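Local coordinates for protein endoglucanase E (Clostridium thermocellum, PDB 2WAO) that carries a C-terminal family 2 carbohydrate esterase domain that probably deacetylates plant polysaccharides and also binds cello-oligosaccharides, beside its cellulose-hydrolysing endoglucanase function, at residues Val76-Gly81 with Leu89-Arg94; Trp54-Val59 with Leu64-Val69; Ala97-Val102 with Phe147-Glu152. One frame throughout, in Å; residues are numbered along the deposited sequence.

Contact 1 of 3, residues Val76-Gly81 with Leu89-Arg94; sequences VKLVSG and LVLWKR
Strands 73-79 and 85-93 lie in different sheets; the CA atoms of Leu-78 and Leu-91, the nearest pair, are 8.8 Å apart, and the segments meet through side chains alone. Leu-78 is the centre of the contact. Its side chain projects from strand 73-79 and splits between two leucines of strand 85-93, which are two residues apart and so point to the same side of their strand. CD1 of Leu-78 lies 3.9 Å from CD2 of Leu-89, with CD1 of Leu-89 only slightly farther away, while its other methyl, CD2, rests 4.0 Å from CD1 of Leu-91. Each partner crosses Leu-78 at about a right angle, and the branched end of Leu-78 thus has one methyl for each. Both partners have CG opposite the backbone N (chi1 168° in Leu-89 and 177° in Leu-91), and with this shared setting they present their methyls to the same leucine.

The arrangement is the interior of a beta sandwich, as expected of a galactose-binding-like domain. Strand 73-79 is an edge strand of one sheet, beside 43-49, and strand 85-93 runs between 33-40 and 52-59 in the other. At this edge Leu-78 and Val-79 both face Ala-43, a classic beta bulge, and both start out towards segment 89-94, though only Leu-78 touches it. Phe-67 and Val-45 pack on Leu-78 as well, and Ala-57 and Val-59 on Leu-89.

No polar atom takes part across the interface. All three leucines are buried, and with no hydrogen bond or charge to fix a direction, the two sheets are held here by shape and by the exclusion of water.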
loop_
_atom_site.group_PDB
_atom_site.type_symbol
_atom_site.label_atom_id
_atom_site.label_comp_id
_atom_site.label_asym_id
_atom_site.label_seq_id
_atom_site.Cartn_x
_atom_site.Cartn_y
_atom_site.Cartn_z
ATOM N N VAL A 76 -7.924 -17.152 -15.353
ATOM C CA VAL A 76 -6.983 -16.400 -16.125
ATOM C C VAL A 76 -5.719 -17.221 -16.239
ATOM O O VAL A 76 -5.194 -17.694 -15.230
ATOM C CB VAL A 76 -6.676 -15.031 -15.385
ATOM C CG1 VAL A 76 -5.509 -14.315 -16.030
ATOM C CG2 VAL A 76 -7.915 -14.144 -15.402
ATOM N N LYS A 77 -5.218 -17.412 -17.459
ATOM C CA LYS A 77 -3.870 -17.991 -17.626
ATOM C C LYS A 77 -2.819 -16.928 -17.336
ATOM O O LYS A 77 -2.681 -15.947 -18.092
ATOM C CB LYS A 77 -3.686 -18.579 -19.039
ATOM C CG LYS A 77 -2.250 -18.995 -19.390
ATOM C CD LYS A 77 -1.872 -20.310 -18.731
ATOM C CE LYS A 77 -2.796 -21.448 -19.180
ATOM N NZ LYS A 77 -2.506 -21.809 -20.593
ATOM N N LEU A 78 -2.069 -17.112 -16.247
ATOM C CA LEU A 78 -1.081 -16.119 -15.830
ATOM C C LEU A 78 0.157 -16.067 -16.696
ATOM O O LEU A 78 0.675 -14.984 -16.984
ATOM C CB LEU A 78 -0.672 -16.305 -14.360
ATOM C CG LEU A 78 -1.775 -16.106 -13.299
ATOM C CD1 LEU A 78 -1.109 -16.371 -11.952
ATOM C CD2 LEU A 78 -2.426 -14.664 -13.398
ATOM N N VAL A 79 0.661 -17.229 -17.103
ATOM C CA VAL A 79 1.890 -17.292 -17.854
ATOM C C VAL A 79 1.891 -18.674 -18.485
ATOM O O VAL A 79 1.305 -19.598 -17.945
ATOM C CB VAL A 79 3.142 -17.122 -16.918
ATOM C CG1 VAL A 79 3.256 -18.295 -15.873
ATOM C CG2 VAL A 79 4.409 -16.968 -17.735
ATOM N N SER A 80 2.548 -18.799 -19.628
ATOM C CA SER A 80 2.652 -20.102 -20.282
ATOM C C SER A 80 3.860 -20.140 -21.206
ATOM O O SER A 80 4.526 -19.119 -21.442
ATOM C CB SER A 80 1.369 -20.447 -21.035
ATOM O OG SER A 80 1.081 -19.448 -22.008
ATOM N N GLY A 81 4.201 -21.347 -21.648
ATOM C CA GLY A 81 5.287 -21.522 -22.594
ATOM C C GLY A 81 6.645 -21.368 -21.975
ATOM O O GLY A 81 7.611 -21.140 -22.692
ATOM N N LEU A 89 6.493 -17.242 -8.523
ATOM C CA LEU A 89 5.358 -16.422 -8.950
ATOM C C LEU A 89 4.904 -15.493 -7.839
ATOM O O LEU A 89 4.731 -15.927 -6.708
ATOM C CB LEU A 89 4.189 -17.301 -9.342
ATOM C CG LEU A 89 2.807 -16.696 -9.557
ATOM C CD1 LEU A 89 2.848 -15.736 -10.775
ATOM C CD2 LEU A 89 1.739 -17.827 -9.757
ATOM N N VAL A 90 4.724 -14.215 -8.174
ATOM C CA VAL A 90 4.020 -13.303 -7.272
ATOM C C VAL A 90 2.782 -12.815 -8.048
ATOM O O VAL A 90 2.911 -12.409 -9.222
ATOM C CB VAL A 90 4.890 -12.102 -6.880
ATOM C CG1 VAL A 90 4.052 -11.067 -6.133
ATOM C CG2 VAL A 90 6.103 -12.544 -6.075
ATOM N N LEU A 91 1.603 -12.914 -7.433
ATOM C CA LEU A 91 0.374 -12.352 -8.046
ATOM C C LEU A 91 -0.049 -11.118 -7.225
ATOM O O LEU A 91 -0.392 -11.244 -6.045
ATOM C CB LEU A 91 -0.732 -13.425 -8.109
ATOM C CG LEU A 91 -2.085 -12.988 -8.650
ATOM C CD1 LEU A 91 -1.964 -12.409 -10.083
ATOM C CD2 LEU A 91 -3.114 -14.151 -8.613
ATOM N N TRP A 92 -0.036 -9.933 -7.843
ATOM C CA TRP A 92 -0.109 -8.659 -7.109
ATOM C C TRP A 92 -1.404 -7.907 -7.421
ATOM O O TRP A 92 -1.772 -7.731 -8.606
ATOM C CB TRP A 92 1.102 -7.802 -7.500
ATOM C CG TRP A 92 1.246 -6.469 -6.785
ATOM C CD1 TRP A 92 0.561 -5.296 -7.042
ATOM C CD2 TRP A 92 2.108 -6.198 -5.672
ATOM N NE1 TRP A 92 0.950 -4.330 -6.148
ATOM C CE2 TRP A 92 1.916 -4.847 -5.317
ATOM C CE3 TRP A 92 3.052 -6.967 -4.956
ATOM C CZ2 TRP A 92 2.635 -4.230 -4.273
ATOM C CZ3 TRP A 92 3.756 -6.346 -3.895
ATOM C CH2 TRP A 92 3.562 -4.979 -3.602
ATOM N N LYS A 93 -2.116 -7.495 -6.374
ATOM C CA LYS A 93 -3.327 -6.719 -6.545
ATOM C C LYS A 93 -2.891 -5.245 -6.733
ATOM O O LYS A 93 -2.412 -4.564 -5.790
ATOM C CB LYS A 93 -4.260 -6.850 -5.337
ATOM C CG LYS A 93 -5.595 -6.103 -5.548
ATOM C CD LYS A 93 -6.481 -6.201 -4.259
ATOM C CE LYS A 93 -7.935 -5.791 -4.536
ATOM N NZ LYS A 93 -8.243 -4.314 -4.274
ATOM N N ARG A 94 -3.012 -4.759 -7.951
ATOM C CA ARG A 94 -2.556 -3.372 -8.238
ATOM C C ARG A 94 -3.413 -2.289 -7.611
ATOM O O ARG A 94 -2.888 -1.258 -7.140
ATOM C CB ARG A 94 -2.535 -3.154 -9.743
ATOM C CG ARG A 94 -1.507 -4.019 -10.406
ATOM C CD ARG A 94 -1.763 -4.094 -11.945
ATOM N NE ARG A 94 -1.931 -2.784 -12.654
ATOM C CZ ARG A 94 -0.997 -2.166 -13.394
ATOM N NH1 ARG A 94 0.261 -2.622 -13.492
ATOM N NH2 ARG A 94 -1.301 -1.043 -14.031
#

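Contact 2 of 3, residues Trp54-Val59 with Leu64-Val69; sequences WFQAIV and LPPFSV
Trp-54 lays its indole across Ser-68, its partner in the non-hydrogen-bonded antiparallel pair where the two CA atoms come within 4.2 Å. The side chain starts beside Phe-67: CB lies near the carbonyl O of that residue, and the ring then swings over the neighbouring strand. CB of Ser-68 sits under one face of the indole, 3.6 Å from the centroid of the five-membered ring and 16° off its normal, a CH-pi contact that brings it closest to CE2. NE1, on the pyrrole side, donates to Glu-52. On the benzene side CE3 passes 3.5 Å from the carbonyl carbon of Phe-67 and also meets CB of Pro-66, while CZ3 has the carbonyl O of Pro-66 at the ring edge. CZ2, farther round, stays near OG of Ser-68.

The two segments are the arms of the beta hairpin of strands 52-59 and 62-70, in the sandwich sheet that continues through strand 85-93. Phe-55 and Phe-67 form the hydrogen-bonded pair, N of Phe-55 to O of Phe-67 at 2.8 Å and N of Phe-67 to O of Phe-55 at 2.9 Å. Their side chains occupy the sheet face away from the indole. The phenyl planes are inclined by 26° and displaced, with little ring-on-ring overlap; instead CB of Phe-55 stands over the Phe-67 ring, 3.5 Å from CZ. Phe-67 reaches this place with CG between its backbone N and carbonyl carbon (chi1 63°).

Beyond Pro-66 the pairing loosens. A water accepts from N of Ala-57 and donates to O of Pro-65, lying in plane at the edge of the Phe-67 ring. Direct bonding resumes where N of Leu-64 meets O of Ala-57, and CD1 of Leu-64 packs 3.8 Å from CG2 of Val-59.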
loop_
_atom_site.group_PDB
_atom_site.type_symbol
_atom_site.label_atom_id
_atom_site.label_comp_id
_atom_site.label_asym_id
_atom_site.label_seq_id
_atom_site.Cartn_x
_atom_site.Cartn_y
_atom_site.Cartn_z
ATOM N N TRP A 54 -7.277 -4.739 -10.901
ATOM C CA TRP A 54 -6.217 -5.063 -11.823
ATOM C C TRP A 54 -5.142 -5.795 -11.057
ATOM O O TRP A 54 -4.894 -5.466 -9.888
ATOM C CB TRP A 54 -5.607 -3.767 -12.405
ATOM C CG TRP A 54 -6.478 -3.194 -13.549
ATOM C CD1 TRP A 54 -7.694 -2.558 -13.438
ATOM C CD2 TRP A 54 -6.232 -3.363 -14.950
ATOM N NE1 TRP A 54 -8.191 -2.251 -14.714
ATOM C CE2 TRP A 54 -7.318 -2.750 -15.651
ATOM C CE3 TRP A 54 -5.188 -3.965 -15.686
ATOM C CZ2 TRP A 54 -7.382 -2.703 -17.064
ATOM C CZ3 TRP A 54 -5.258 -3.923 -17.100
ATOM C CH2 TRP A 54 -6.361 -3.296 -17.760
ATOM N N PHE A 55 -4.484 -6.701 -11.768
ATOM C CA PHE A 55 -3.418 -7.572 -11.244
ATOM C C PHE A 55 -2.201 -7.604 -12.140
ATOM O O PHE A 55 -2.287 -7.359 -13.349
ATOM C CB PHE A 55 -3.912 -9.002 -11.058
ATOM C CG PHE A 55 -5.176 -9.096 -10.250
ATOM C CD1 PHE A 55 -5.131 -9.288 -8.873
ATOM C CD2 PHE A 55 -6.407 -8.880 -10.875
ATOM C CE1 PHE A 55 -6.332 -9.310 -8.097
ATOM C CE2 PHE A 55 -7.606 -8.914 -10.122
ATOM C CZ PHE A 55 -7.553 -9.135 -8.737
ATOM N N GLN A 56 -1.060 -7.967 -11.554
ATOM C CA GLN A 56 0.123 -8.289 -12.368
ATOM C C GLN A 56 0.754 -9.537 -11.762
ATOM O O GLN A 56 0.843 -9.637 -10.512
ATOM C CB GLN A 56 1.135 -7.148 -12.333
ATOM C CG GLN A 56 2.360 -7.395 -13.278
ATOM C CD GLN A 56 3.159 -6.157 -13.501
ATOM O OE1 GLN A 56 3.456 -5.761 -14.667
ATOM N NE2 GLN A 56 3.536 -5.504 -12.383
ATOM N N ALA A 57 1.149 -10.480 -12.638
ATOM C CA ALA A 57 1.983 -11.640 -12.275
ATOM C C ALA A 57 3.448 -11.273 -12.500
ATOM O O ALA A 57 3.799 -10.658 -13.504
ATOM C CB ALA A 57 1.597 -12.848 -13.144
ATOM N N ILE A 58 4.307 -11.606 -11.546
ATOM C CA ILE A 58 5.737 -11.387 -11.681
ATOM C C ILE A 58 6.364 -12.760 -11.582
ATOM O O ILE A 58 6.272 -13.407 -10.532
ATOM C CB ILE A 58 6.316 -10.442 -10.586
ATOM C CG1 ILE A 58 5.591 -9.082 -10.585
ATOM C CG2 ILE A 58 7.817 -10.188 -10.866
ATOM C CD1 ILE A 58 4.402 -8.990 -9.648
ATOM N N VAL A 59 6.971 -13.221 -12.672
ATOM C CA VAL A 59 7.357 -14.630 -12.767
ATOM C C VAL A 59 8.847 -14.684 -12.930
ATOM O O VAL A 59 9.383 -14.101 -13.882
ATOM C CB VAL A 59 6.645 -15.360 -13.927
ATOM C CG1 VAL A 59 7.122 -16.833 -13.952
ATOM C CG2 VAL A 59 5.159 -15.331 -13.709
ATOM N N LEU A 64 4.730 -9.280 -15.832
ATOM C CA LEU A 64 4.046 -9.573 -17.067
ATOM C C LEU A 64 2.955 -8.533 -17.323
ATOM O O LEU A 64 2.597 -7.790 -16.413
ATOM C CB LEU A 64 3.462 -10.994 -16.995
ATOM C CG LEU A 64 4.535 -12.070 -16.685
ATOM C CD1 LEU A 64 3.908 -13.450 -16.787
ATOM C CD2 LEU A 64 5.712 -11.954 -17.641
ATOM N N PRO A 65 2.424 -8.445 -18.567
ATOM C CA PRO A 65 1.397 -7.412 -18.792
ATOM C C PRO A 65 0.227 -7.581 -17.807
ATOM O O PRO A 65 -0.215 -8.744 -17.532
ATOM C CB PRO A 65 0.979 -7.676 -20.257
ATOM C CG PRO A 65 2.214 -8.265 -20.858
ATOM C CD PRO A 65 2.697 -9.207 -19.800
ATOM N N PRO A 66 -0.232 -6.483 -17.187
ATOM C CA PRO A 66 -1.322 -6.595 -16.202
ATOM C C PRO A 66 -2.659 -6.915 -16.820
ATOM O O PRO A 66 -2.805 -6.849 -18.056
ATOM C CB PRO A 66 -1.391 -5.207 -15.566
ATOM C CG PRO A 66 -0.782 -4.327 -16.539
ATOM C CD PRO A 66 0.312 -5.116 -17.209
ATOM N N PHE A 67 -3.600 -7.332 -15.984
ATOM C CA PHE A 67 -4.933 -7.741 -16.472
ATOM C C PHE A 67 -5.971 -7.392 -15.442
ATOM O O PHE A 67 -5.649 -7.229 -14.261
ATOM C CB PHE A 67 -4.973 -9.241 -16.781
ATOM C CG PHE A 67 -4.743 -10.110 -15.574
ATOM C CD1 PHE A 67 -5.818 -10.557 -14.825
ATOM C CD2 PHE A 67 -3.422 -10.454 -15.160
ATOM C CE1 PHE A 67 -5.610 -11.378 -13.682
ATOM C CE2 PHE A 67 -3.222 -11.262 -14.030
ATOM C CZ PHE A 67 -4.296 -11.703 -13.289
ATOM N N SER A 68 -7.215 -7.250 -15.865
ATOM C CA SER A 68 -8.255 -6.931 -14.930
ATOM C C SER A 68 -9.193 -8.090 -14.762
ATOM O O SER A 68 -9.356 -8.899 -15.688
ATOM C CB SER A 68 -9.106 -5.739 -15.397
ATOM O OG SER A 68 -9.611 -5.980 -16.698
ATOM N N VAL A 69 -9.839 -8.132 -13.603
ATOM C CA VAL A 69 -10.983 -8.979 -13.385
ATOM C C VAL A 69 -12.067 -8.058 -12.841
ATOM O O VAL A 69 -11.927 -7.489 -11.751
ATOM C CB VAL A 69 -10.692 -10.167 -12.441
ATOM C CG1 VAL A 69 -11.986 -11.018 -12.241
ATOM C CG2 VAL A 69 -9.572 -11.056 -12.981
HETATM O O HOH W 1 0.295 -10.284 -15.290
#

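Contact 3 of 3, residues Ala97-Val102 with Phe147-Glu152. With BGC (beta-D-glucopyranose), chain B.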
loop_
_atom_site.group_PDB
_atom_site.type_symbol
_atom_site.label_atom_id
_atom_site.label_comp_id
_atom_site.label_asym_id
_atom_site.label_seq_id
_atom_site.Cartn_x
_atom_site.Cartn_y
_atom_site.Cartn_z
ATOM N N ALA A 97 -8.473 -0.831 -2.212
ATOM C CA ALA A 97 -9.558 -1.534 -1.510
ATOM C C ALA A 97 -10.914 -1.018 -1.981
ATOM O O ALA A 97 -11.890 -1.803 -2.124
ATOM C CB ALA A 97 -9.382 -1.358 0.005
ATOM N N SER A 98 -10.985 0.279 -2.271
ATOM C CA SER A 98 -12.279 0.849 -2.699
ATOM C C SER A 98 -12.792 0.248 -4.026
ATOM O O SER A 98 -13.985 0.366 -4.337
ATOM C CB SER A 98 -12.240 2.380 -2.788
ATOM O OG SER A 98 -11.408 2.788 -3.847
ATOM N N LEU A 99 -11.930 -0.383 -4.816
ATOM C CA LEU A 99 -12.378 -1.001 -6.074
ATOM C C LEU A 99 -12.893 -2.455 -5.901
ATOM O O LEU A 99 -13.279 -3.107 -6.878
ATOM C CB LEU A 99 -11.288 -0.953 -7.138
ATOM C CG LEU A 99 -11.014 0.449 -7.638
ATOM C CD1 LEU A 99 -9.653 0.545 -8.310
ATOM C CD2 LEU A 99 -12.161 0.955 -8.587
ATOM N N GLY A 100 -12.875 -2.962 -4.676
ATOM C CA GLY A 100 -13.627 -4.173 -4.388
ATOM C C GLY A 100 -12.771 -5.251 -3.783
ATOM O O GLY A 100 -11.566 -5.290 -3.993
ATOM N N GLU A 101 -13.408 -6.153 -3.047
ATOM C CA GLU A 101 -12.712 -7.320 -2.478
ATOM C C GLU A 101 -12.432 -8.332 -3.554
ATOM O O GLU A 101 -13.163 -8.423 -4.549
ATOM C CB GLU A 101 -13.564 -7.990 -1.381
ATOM C CG GLU A 101 -13.873 -7.023 -0.267
ATOM C CD GLU A 101 -15.002 -7.497 0.646
ATOM O OE1 GLU A 101 -15.410 -8.690 0.511
ATOM O OE2 GLU A 101 -15.477 -6.668 1.478
ATOM N N VAL A 102 -11.379 -9.106 -3.346
ATOM C CA VAL A 102 -10.954 -10.106 -4.305
ATOM C C VAL A 102 -10.811 -11.423 -3.539
ATOM O O VAL A 102 -10.283 -11.440 -2.420
ATOM C CB VAL A 102 -9.585 -9.687 -4.858
ATOM C CG1 VAL A 102 -8.808 -10.868 -5.577
ATOM C CG2 VAL A 102 -9.784 -8.484 -5.778
ATOM N N PHE A 147 -9.140 9.729 -12.541
ATOM C CA PHE A 147 -8.798 8.394 -12.101
ATOM C C PHE A 147 -9.320 7.315 -13.047
ATOM O O PHE A 147 -10.518 7.299 -13.390
ATOM C CB PHE A 147 -9.387 8.149 -10.718
ATOM C CG PHE A 147 -9.060 6.790 -10.161
ATOM C CD1 PHE A 147 -7.789 6.548 -9.610
ATOM C CD2 PHE A 147 -10.004 5.766 -10.164
ATOM C CE1 PHE A 147 -7.470 5.272 -9.051
ATOM C CE2 PHE A 147 -9.704 4.475 -9.609
ATOM C CZ PHE A 147 -8.438 4.238 -9.072
ATOM N N THR A 148 -8.425 6.403 -13.415
ATOM C CA THR A 148 -8.827 5.127 -14.042
ATOM C C THR A 148 -8.147 3.962 -13.311
ATOM O O THR A 148 -6.951 4.016 -12.999
ATOM C CB THR A 148 -8.510 5.092 -15.546
ATOM O OG1 THR A 148 -7.111 5.028 -15.758
ATOM C CG2 THR A 148 -9.041 6.372 -16.277
ATOM N N PRO A 149 -8.910 2.905 -12.982
ATOM C CA PRO A 149 -8.302 1.728 -12.302
ATOM C C PRO A 149 -7.074 1.171 -13.026
ATOM O O PRO A 149 -6.096 0.789 -12.357
ATOM C CB PRO A 149 -9.429 0.710 -12.330
ATOM C CG PRO A 149 -10.685 1.609 -12.200
ATOM C CD PRO A 149 -10.362 2.744 -13.163
ATOM N N LYS A 150 -7.097 1.153 -14.372
ATOM C CA LYS A 150 -6.001 0.599 -15.149
ATOM C C LYS A 150 -4.685 1.312 -14.876
ATOM O O LYS A 150 -3.628 0.714 -15.049
ATOM C CB LYS A 150 -6.291 0.658 -16.666
ATOM C CG LYS A 150 -6.249 2.082 -17.297
ATOM C CD LYS A 150 -6.987 2.110 -18.657
ATOM C CE LYS A 150 -6.752 3.406 -19.419
ATOM N NZ LYS A 150 -7.247 4.522 -18.623
ATOM N N ASN A 151 -4.755 2.586 -14.480
ATOM C CA ASN A 151 -3.519 3.375 -14.287
ATOM C C ASN A 151 -2.984 3.426 -12.832
ATOM O O ASN A 151 -2.040 4.181 -12.498
ATOM C CB ASN A 151 -3.744 4.784 -14.856
ATOM C CG ASN A 151 -3.518 4.833 -16.377
ATOM O OD1 ASN A 151 -2.872 3.948 -16.953
ATOM N ND2 ASN A 151 -4.039 5.862 -17.009
ATOM N N GLU A 152 -3.600 2.645 -11.946
ATOM C CA GLU A 152 -3.184 2.669 -10.552
ATOM C C GLU A 152 -2.303 1.453 -10.313
ATOM O O GLU A 152 -2.796 0.349 -10.131
ATOM C CB GLU A 152 -4.430 2.604 -9.635
ATOM C CG GLU A 152 -4.127 2.522 -8.116
ATOM C CD GLU A 152 -5.418 2.664 -7.291
ATOM O OE1 GLU A 152 -6.280 1.731 -7.363
ATOM O OE2 GLU A 152 -5.556 3.720 -6.586
HETATM C C2 BGC B . -12.117 10.450 -3.904
HETATM C C3 BGC B . -12.380 8.941 -3.830
HETATM C C4 BGC B . -12.570 8.344 -5.226
HETATM C C5 BGC B . -11.341 8.663 -6.055
HETATM C C6 BGC B . -11.374 7.995 -7.441
HETATM C C1 BGC B . -11.034 10.726 -4.942
HETATM O O2 BGC B . -11.748 10.981 -2.638
HETATM O O3 BGC B . -13.455 8.663 -2.956
HETATM O O4 BGC B . -12.667 6.937 -5.129
HETATM O O5 BGC B . -11.347 10.077 -6.159
HETATM O O6 BGC B . -12.147 8.754 -8.333
#
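Leu-99 drives its branched end into the angle between Phe-147, Pro-149 and Glu-152. It meets Phe-147 head-on, the two side chains coming from opposite directions, and CD1 reaches the ring at its edge, in the plane, 4.0 Å from CZ. Pro-149 lies across the leucine at roughly a right angle, with its CG 4.0 Å from CD2 of Leu-99. Glu-152 runs alongside in the reverse sense, bringing OE1 to 3.7 Å from the same CD1 that touches the phenyl ring. That oxygen also accepts a hydrogen bond from the backbone N of Glu-96, so the carboxylate is tied to the chain just before Ala-97.

The contact joins the beta-sandwich domain to the SGNH-type esterase domain. Each partner is a loop containing a short 3-10 turn: N of Gly-100 bonds to O of Ala-97 at 3.0 Å, and N of Glu-152 to O of Pro-149 at 3.1 Å. Beside the second turn, NZ of Lys-150 folds back to OG1 of Thr-148, which is also bonded to Glu-307.

Phe-147 belongs to the glycan pocket and presents different parts of itself to protein and sugar. With CG opposite the backbone N (chi1 -179°), the ring extends from the main chain so that its far end meets the leucine, whereas its base remains near the ligand. C6 of the glucose approaches the ring obliquely, 3.8 Å from CG, and O6 comes to 3.7 Å from CB. Tyr-136, another pocket residue, meets the same phenyl group with the two ring planes inclined at about 50°.

Contacts 1 and 2 have centres about 6 Å apart and meet in the sandwich interior through Phe-67, whose CZ lies 3.5 Å from CD2 of Leu-78. N of Trp-92 probably bonds to O of Gln-56 at 2.8 Å, joining the hairpin to strand 85-93. Contact 3 lies farther off, its centre about 13 Å from that of contact 2 and 18 Å from that of contact 1. Trp-54 spans the shorter gap, with CZ2 3.6 Å from CB of Lys-150, and NH2 of Arg-94 probably bonds to O of Lys-150. Among the three, contact 3 holds the pocket residue touching sugar; the nearest atoms of the Trp-54 side chain and a bound glucose are about 13 Å apart.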